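PDB 6GNE: probable starch synthase 4, chloroplastic/amyloplastic from Arabidopsis thaliana, which belongs to the plant starch synthases, has the two-domain GT-B glycosyltransferase fold, and binds adenosine-5'-diphosphate and glycans in this structure. Local coordinates for residues W147-D158 against P215-N224. Residues are numbered along the deposited sequence; the frame is centred on the assembly and turned at random.
Sequences WQTAFVAPLYWD and PVKGAIIFSN. With GLC (alpha-D-glucopyranose), chain D; GLC (alpha-D-glucopyranose), chain B; GLC (alpha-D-glucopyranose), chain C.
F222 packs as a knob into the hole formed by A153, P154, W157 and D158, in the N-terminal Rossmann-like domain of a GT-B fold. The segment axes of 152-158 and 215-222 approach to 8.4 Å at 51°. P154 CB lies over one face of the F222 ring, 4.2 Å from its centroid and 12° off the normal, a CH-pi contact. W157 CD1 passes F222 CB at 4.1 Å, the side chains antiparallel, and W157 NE1 makes a weak, bent hydrogen bond to F222 O (2.9 Å). A150 CB meets A219 CB at 3.8 Å, while F151 lies alongside P215. A water donates to P215 O and, weakly, to A150 O.

Y156 covers one face of the W157 ring and the chain B glucose the other. N224 OD1 lies 3.4 Å from W157 CZ2 at the ring edge and accepts a hydrogen bond from I170 N, probably positioning the amide. W157, D158, I221, F222 and N224 line a glycan pocket. The opposite end of 147-158 reaches another glycan: with chi1 78°, CG between backbone N and carbonyl carbon, W147 NE1 donates a hydrogen bond to O2 of the chain C glucose (3.1 Å), and Q148 NE2 donates to its O3 (2.8 Å).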
loop_
_atom_site.group_PDB
_atom_site.type_symbol
_atom_site.label_atom_id
_atom_site.label_comp_id
_atom_site.label_asym_id
_atom_site.label_seq_id
_atom_site.Cartn_x
_atom_site.Cartn_y
_atom_site.Cartn_z
ATOM N N TRP A 147 -4.385 11.067 3.161
ATOM C CA TRP A 147 -4.672 12.295 3.893
ATOM C C TRP A 147 -3.440 13.171 4.057
ATOM O O TRP A 147 -3.569 14.396 4.018
ATOM C CB TRP A 147 -5.365 12.007 5.240
ATOM C CG TRP A 147 -4.458 11.540 6.334
ATOM C CD1 TRP A 147 -4.200 10.258 6.692
ATOM C CD2 TRP A 147 -3.685 12.371 7.215
ATOM N NE1 TRP A 147 -3.308 10.238 7.737
ATOM C CE2 TRP A 147 -2.976 11.518 8.076
ATOM C CE3 TRP A 147 -3.528 13.753 7.348
ATOM C CZ2 TRP A 147 -2.128 11.997 9.077
ATOM C CZ3 TRP A 147 -2.689 14.241 8.338
ATOM C CH2 TRP A 147 -1.995 13.361 9.195
ATOM N N GLN A 148 -2.264 12.569 4.194
ATOM C CA GLN A 148 -1.038 13.335 4.425
ATOM C C GLN A 148 -0.728 14.375 3.320
ATOM O O GLN A 148 -0.256 15.478 3.608
ATOM C CB GLN A 148 0.163 12.407 4.616
ATOM C CG GLN A 148 0.137 11.596 5.916
ATOM C CD GLN A 148 -0.572 10.241 5.783
ATOM O OE1 GLN A 148 -1.349 10.025 4.850
ATOM N NE2 GLN A 148 -0.294 9.323 6.720
ATOM N N THR A 149 -1.023 14.045 2.069
ATOM C CA THR A 149 -0.829 14.971 0.963
ATOM C C THR A 149 -2.136 15.395 0.288
ATOM O O THR A 149 -2.119 15.950 -0.818
ATOM C CB THR A 149 0.118 14.367 -0.070
ATOM O OG1 THR A 149 -0.515 13.257 -0.713
ATOM C CG2 THR A 149 1.387 13.935 0.605
ATOM N N ALA A 150 -3.266 15.149 0.961
ATOM C CA ALA A 150 -4.560 15.639 0.510
ATOM C C ALA A 150 -4.604 17.155 0.486
ATOM O O ALA A 150 -5.312 17.735 -0.327
ATOM C CB ALA A 150 -5.639 15.113 1.429
ATOM N N PHE A 151 -3.834 17.784 1.366
ATOM C CA PHE A 151 -3.740 19.232 1.445
ATOM C C PHE A 151 -3.277 19.889 0.152
ATOM O O PHE A 151 -3.538 21.064 -0.042
ATOM C CB PHE A 151 -2.788 19.675 2.565
ATOM C CG PHE A 151 -3.077 19.063 3.909
ATOM C CD1 PHE A 151 -4.055 19.597 4.730
ATOM C CD2 PHE A 151 -2.357 17.964 4.350
ATOM C CE1 PHE A 151 -4.316 19.051 5.959
ATOM C CE2 PHE A 151 -2.619 17.391 5.572
ATOM C CZ PHE A 151 -3.598 17.944 6.389
ATOM N N VAL A 152 -2.566 19.151 -0.697
ATOM C CA VAL A 152 -2.096 19.670 -1.975
ATOM C C VAL A 152 -3.226 20.218 -2.880
ATOM O O VAL A 152 -3.062 21.277 -3.492
ATOM C CB VAL A 152 -1.275 18.595 -2.724
ATOM C CG1 VAL A 152 -1.030 18.984 -4.174
ATOM C CG2 VAL A 152 0.058 18.362 -2.043
ATOM N N ALA A 153 -4.357 19.514 -2.954
ATOM C CA ALA A 153 -5.466 19.917 -3.838
ATOM C C ALA A 153 -6.009 21.329 -3.557
ATOM O O ALA A 153 -5.981 22.159 -4.451
ATOM C CB ALA A 153 -6.592 18.879 -3.822
ATOM N N PRO A 154 -6.478 21.608 -2.325
ATOM C CA PRO A 154 -6.922 22.984 -2.043
ATOM C C PRO A 154 -5.787 24.019 -2.068
ATOM O O PRO A 154 -6.014 25.137 -2.553
ATOM C CB PRO A 154 -7.539 22.893 -0.644
ATOM C CG PRO A 154 -6.938 21.652 -0.040
ATOM C CD PRO A 154 -6.725 20.713 -1.180
ATOM N N LEU A 155 -4.598 23.660 -1.577
ATOM C CA LEU A 155 -3.421 24.523 -1.684
ATOM C C LEU A 155 -3.132 24.946 -3.120
ATOM O O LEU A 155 -2.976 26.157 -3.403
ATOM C CB LEU A 155 -2.186 23.871 -1.060
ATOM C CG LEU A 155 -2.145 23.907 0.481
ATOM C CD1 LEU A 155 -1.064 23.010 1.057
ATOM C CD2 LEU A 155 -1.940 25.320 0.987
ATOM N N TYR A 156 -3.118 23.973 -4.031
ATOM C CA TYR A 156 -2.833 24.256 -5.440
ATOM C C TYR A 156 -3.793 25.291 -6.016
ATOM O O TYR A 156 -3.352 26.267 -6.611
ATOM C CB TYR A 156 -2.881 22.982 -6.286
ATOM C CG TYR A 156 -2.536 23.214 -7.741
ATOM C CD1 TYR A 156 -1.236 23.464 -8.125
ATOM C CD2 TYR A 156 -3.514 23.188 -8.730
ATOM C CE1 TYR A 156 -0.911 23.663 -9.463
ATOM C CE2 TYR A 156 -3.206 23.378 -10.069
ATOM C CZ TYR A 156 -1.907 23.614 -10.432
ATOM O OH TYR A 156 -1.584 23.822 -11.750
ATOM N N TRP A 157 -5.095 25.075 -5.813
ATOM C CA TRP A 157 -6.115 25.940 -6.402
ATOM C C TRP A 157 -6.203 27.311 -5.722
ATOM O O TRP A 157 -6.356 28.318 -6.395
ATOM C CB TRP A 157 -7.482 25.233 -6.437
ATOM C CG TRP A 157 -7.468 24.072 -7.381
ATOM C CD1 TRP A 157 -7.662 22.781 -7.068
ATOM C CD2 TRP A 157 -7.206 24.105 -8.796
ATOM N NE1 TRP A 157 -7.537 21.988 -8.191
ATOM C CE2 TRP A 157 -7.246 22.781 -9.262
ATOM C CE3 TRP A 157 -6.957 25.137 -9.718
ATOM C CZ2 TRP A 157 -7.048 22.443 -10.608
ATOM C CZ3 TRP A 157 -6.753 24.805 -11.062
ATOM C CH2 TRP A 157 -6.811 23.463 -11.489
ATOM N N ASP A 158 -6.069 27.344 -4.404
ATOM C CA ASP A 158 -6.200 28.587 -3.652
ATOM C C ASP A 158 -4.936 29.446 -3.676
ATOM O O ASP A 158 -5.037 30.658 -3.761
ATOM C CB ASP A 158 -6.699 28.286 -2.230
ATOM C CG ASP A 158 -8.170 27.814 -2.198
ATOM O OD1 ASP A 158 -8.814 27.574 -3.261
ATOM O OD2 ASP A 158 -8.691 27.676 -1.066
ATOM N N PRO A 215 -9.324 16.508 5.589
ATOM C CA PRO A 215 -8.410 16.610 4.451
ATOM C C PRO A 215 -8.783 15.764 3.253
ATOM O O PRO A 215 -8.716 16.242 2.131
ATOM C CB PRO A 215 -7.089 16.173 5.041
ATOM C CG PRO A 215 -7.160 16.626 6.454
ATOM C CD PRO A 215 -8.578 16.412 6.861
ATOM N N VAL A 216 -9.170 14.529 3.486
ATOM C CA VAL A 216 -9.559 13.642 2.396
ATOM C C VAL A 216 -10.808 14.174 1.702
ATOM O O VAL A 216 -10.895 14.110 0.482
ATOM C CB VAL A 216 -9.742 12.186 2.880
ATOM C CG1 VAL A 216 -10.318 11.291 1.782
ATOM C CG2 VAL A 216 -8.404 11.625 3.335
ATOM N N LYS A 217 -11.745 14.729 2.459
ATOM C CA LYS A 217 -12.923 15.361 1.857
ATOM C C LYS A 217 -12.581 16.565 0.971
ATOM O O LYS A 217 -13.187 16.762 -0.091
ATOM C CB LYS A 217 -13.918 15.811 2.915
ATOM C CG LYS A 217 -15.165 16.355 2.263
ATOM C CD LYS A 217 -16.439 16.121 3.006
ATOM C CE LYS A 217 -16.822 17.278 3.870
ATOM N NZ LYS A 217 -18.294 17.485 3.848
ATOM N N GLY A 218 -11.626 17.378 1.419
ATOM C CA GLY A 218 -11.095 18.457 0.590
ATOM C C GLY A 218 -10.432 17.974 -0.680
ATOM O O GLY A 218 -10.556 18.621 -1.703
ATOM N N ALA A 219 -9.725 16.852 -0.627
ATOM C CA ALA A 219 -9.097 16.309 -1.835
ATOM C C ALA A 219 -10.102 15.715 -2.793
ATOM O O ALA A 219 -9.893 15.781 -3.995
ATOM C CB ALA A 219 -8.042 15.308 -1.489
ATOM N N ILE A 220 -11.200 15.153 -2.285
ATOM C CA ILE A 220 -12.235 14.646 -3.183
ATOM C C ILE A 220 -12.842 15.822 -3.951
ATOM O O ILE A 220 -13.073 15.750 -5.140
ATOM C CB ILE A 220 -13.311 13.838 -2.456
ATOM C CG1 ILE A 220 -12.739 12.507 -1.930
ATOM C CG2 ILE A 220 -14.526 13.575 -3.353
ATOM C CD1 ILE A 220 -13.479 11.951 -0.711
ATOM N N ILE A 221 -13.083 16.913 -3.249
ATOM C CA ILE A 221 -13.739 18.085 -3.833
ATOM C C ILE A 221 -12.848 18.838 -4.817
ATOM O O ILE A 221 -13.229 19.119 -5.929
ATOM C CB ILE A 221 -14.292 18.984 -2.714
ATOM C CG1 ILE A 221 -15.442 18.211 -2.009
ATOM C CG2 ILE A 221 -14.822 20.312 -3.258
ATOM C CD1 ILE A 221 -15.804 18.763 -0.665
ATOM N N PHE A 222 -11.635 19.129 -4.400
ATOM C CA PHE A 222 -10.714 19.968 -5.184
ATOM C C PHE A 222 -9.909 19.272 -6.283
ATOM O O PHE A 222 -9.226 19.937 -7.029
ATOM C CB PHE A 222 -9.777 20.735 -4.228
ATOM C CG PHE A 222 -10.463 21.845 -3.506
ATOM C CD1 PHE A 222 -10.459 23.117 -4.048
ATOM C CD2 PHE A 222 -11.142 21.641 -2.304
ATOM C CE1 PHE A 222 -11.097 24.177 -3.407
ATOM C CE2 PHE A 222 -11.817 22.684 -1.684
ATOM C CZ PHE A 222 -11.779 23.954 -2.236
ATOM N N SER A 223 -9.965 17.954 -6.398
ATOM C CA SER A 223 -9.148 17.250 -7.377
ATOM C C SER A 223 -9.940 17.064 -8.641
ATOM O O SER A 223 -11.135 16.930 -8.584
ATOM C CB SER A 223 -8.696 15.912 -6.820
ATOM O OG SER A 223 -7.932 16.110 -5.636
ATOM N N ASN A 224 -9.259 17.036 -9.774
ATOM C CA ASN A 224 -9.901 16.773 -11.068
ATOM C C ASN A 224 -10.144 15.278 -11.313
ATOM O O ASN A 224 -11.006 14.916 -12.136
ATOM C CB ASN A 224 -9.028 17.327 -12.202
ATOM C CG ASN A 224 -8.755 18.793 -12.041
ATOM O OD1 ASN A 224 -7.631 19.234 -11.704
ATOM N ND2 ASN A 224 -9.795 19.564 -12.220
HETATM C C1 GLC D . -11.901 23.767 -7.223
HETATM C C2 GLC D . -12.996 22.724 -6.970
HETATM C C3 GLC D . -14.345 23.381 -6.687
HETATM C C4 GLC D . -14.131 24.358 -5.526
HETATM C C5 GLC D . -13.170 25.449 -6.038
HETATM C C6 GLC D . -12.973 26.639 -5.095
HETATM O O2 GLC D . -13.129 21.826 -8.067
HETATM O O3 GLC D . -15.355 22.414 -6.365
HETATM O O4 GLC D . -15.364 24.858 -4.974
HETATM O O5 GLC D . -11.901 24.818 -6.259
HETATM O O6 GLC D . -11.694 27.271 -5.294
HETATM C C1 GLC B . -10.521 24.473 -12.236
HETATM C C2 GLC B . -10.869 23.088 -11.696
HETATM C C3 GLC B . -11.740 23.203 -10.443
HETATM C C4 GLC B . -11.139 24.174 -9.440
HETATM C C5 GLC B . -10.794 25.522 -10.060
HETATM C C6 GLC B . -10.124 26.456 -9.041
HETATM O O1 GLC B . -11.706 25.070 -12.796
HETATM O O2 GLC B . -11.551 22.370 -12.731
HETATM O O3 GLC B . -11.895 21.948 -9.782
HETATM O O4 GLC B . -12.120 24.421 -8.455
HETATM O O5 GLC B . -9.953 25.300 -11.202
HETATM O O6 GLC B . -10.949 27.591 -8.727
HETATM C C1 GLC C . -1.158 6.136 10.569
HETATM C C2 GLC C . -1.174 6.995 9.306
HETATM C C3 GLC C . -1.888 6.265 8.170
HETATM C C4 GLC C . -1.158 4.951 7.918
HETATM C C5 GLC C . -1.204 4.117 9.189
HETATM C C6 GLC C . -0.419 2.822 9.019
HETATM O O2 GLC C . -1.775 8.256 9.597
HETATM O O3 GLC C . -1.888 7.041 6.979
HETATM O O4 GLC C . -1.749 4.257 6.822
HETATM O O5 GLC C . -0.619 4.846 10.279
HETATM O O6 GLC C . -0.305 2.170 10.290
HETATM O O HOH W 1 -7.510 18.562 1.266
#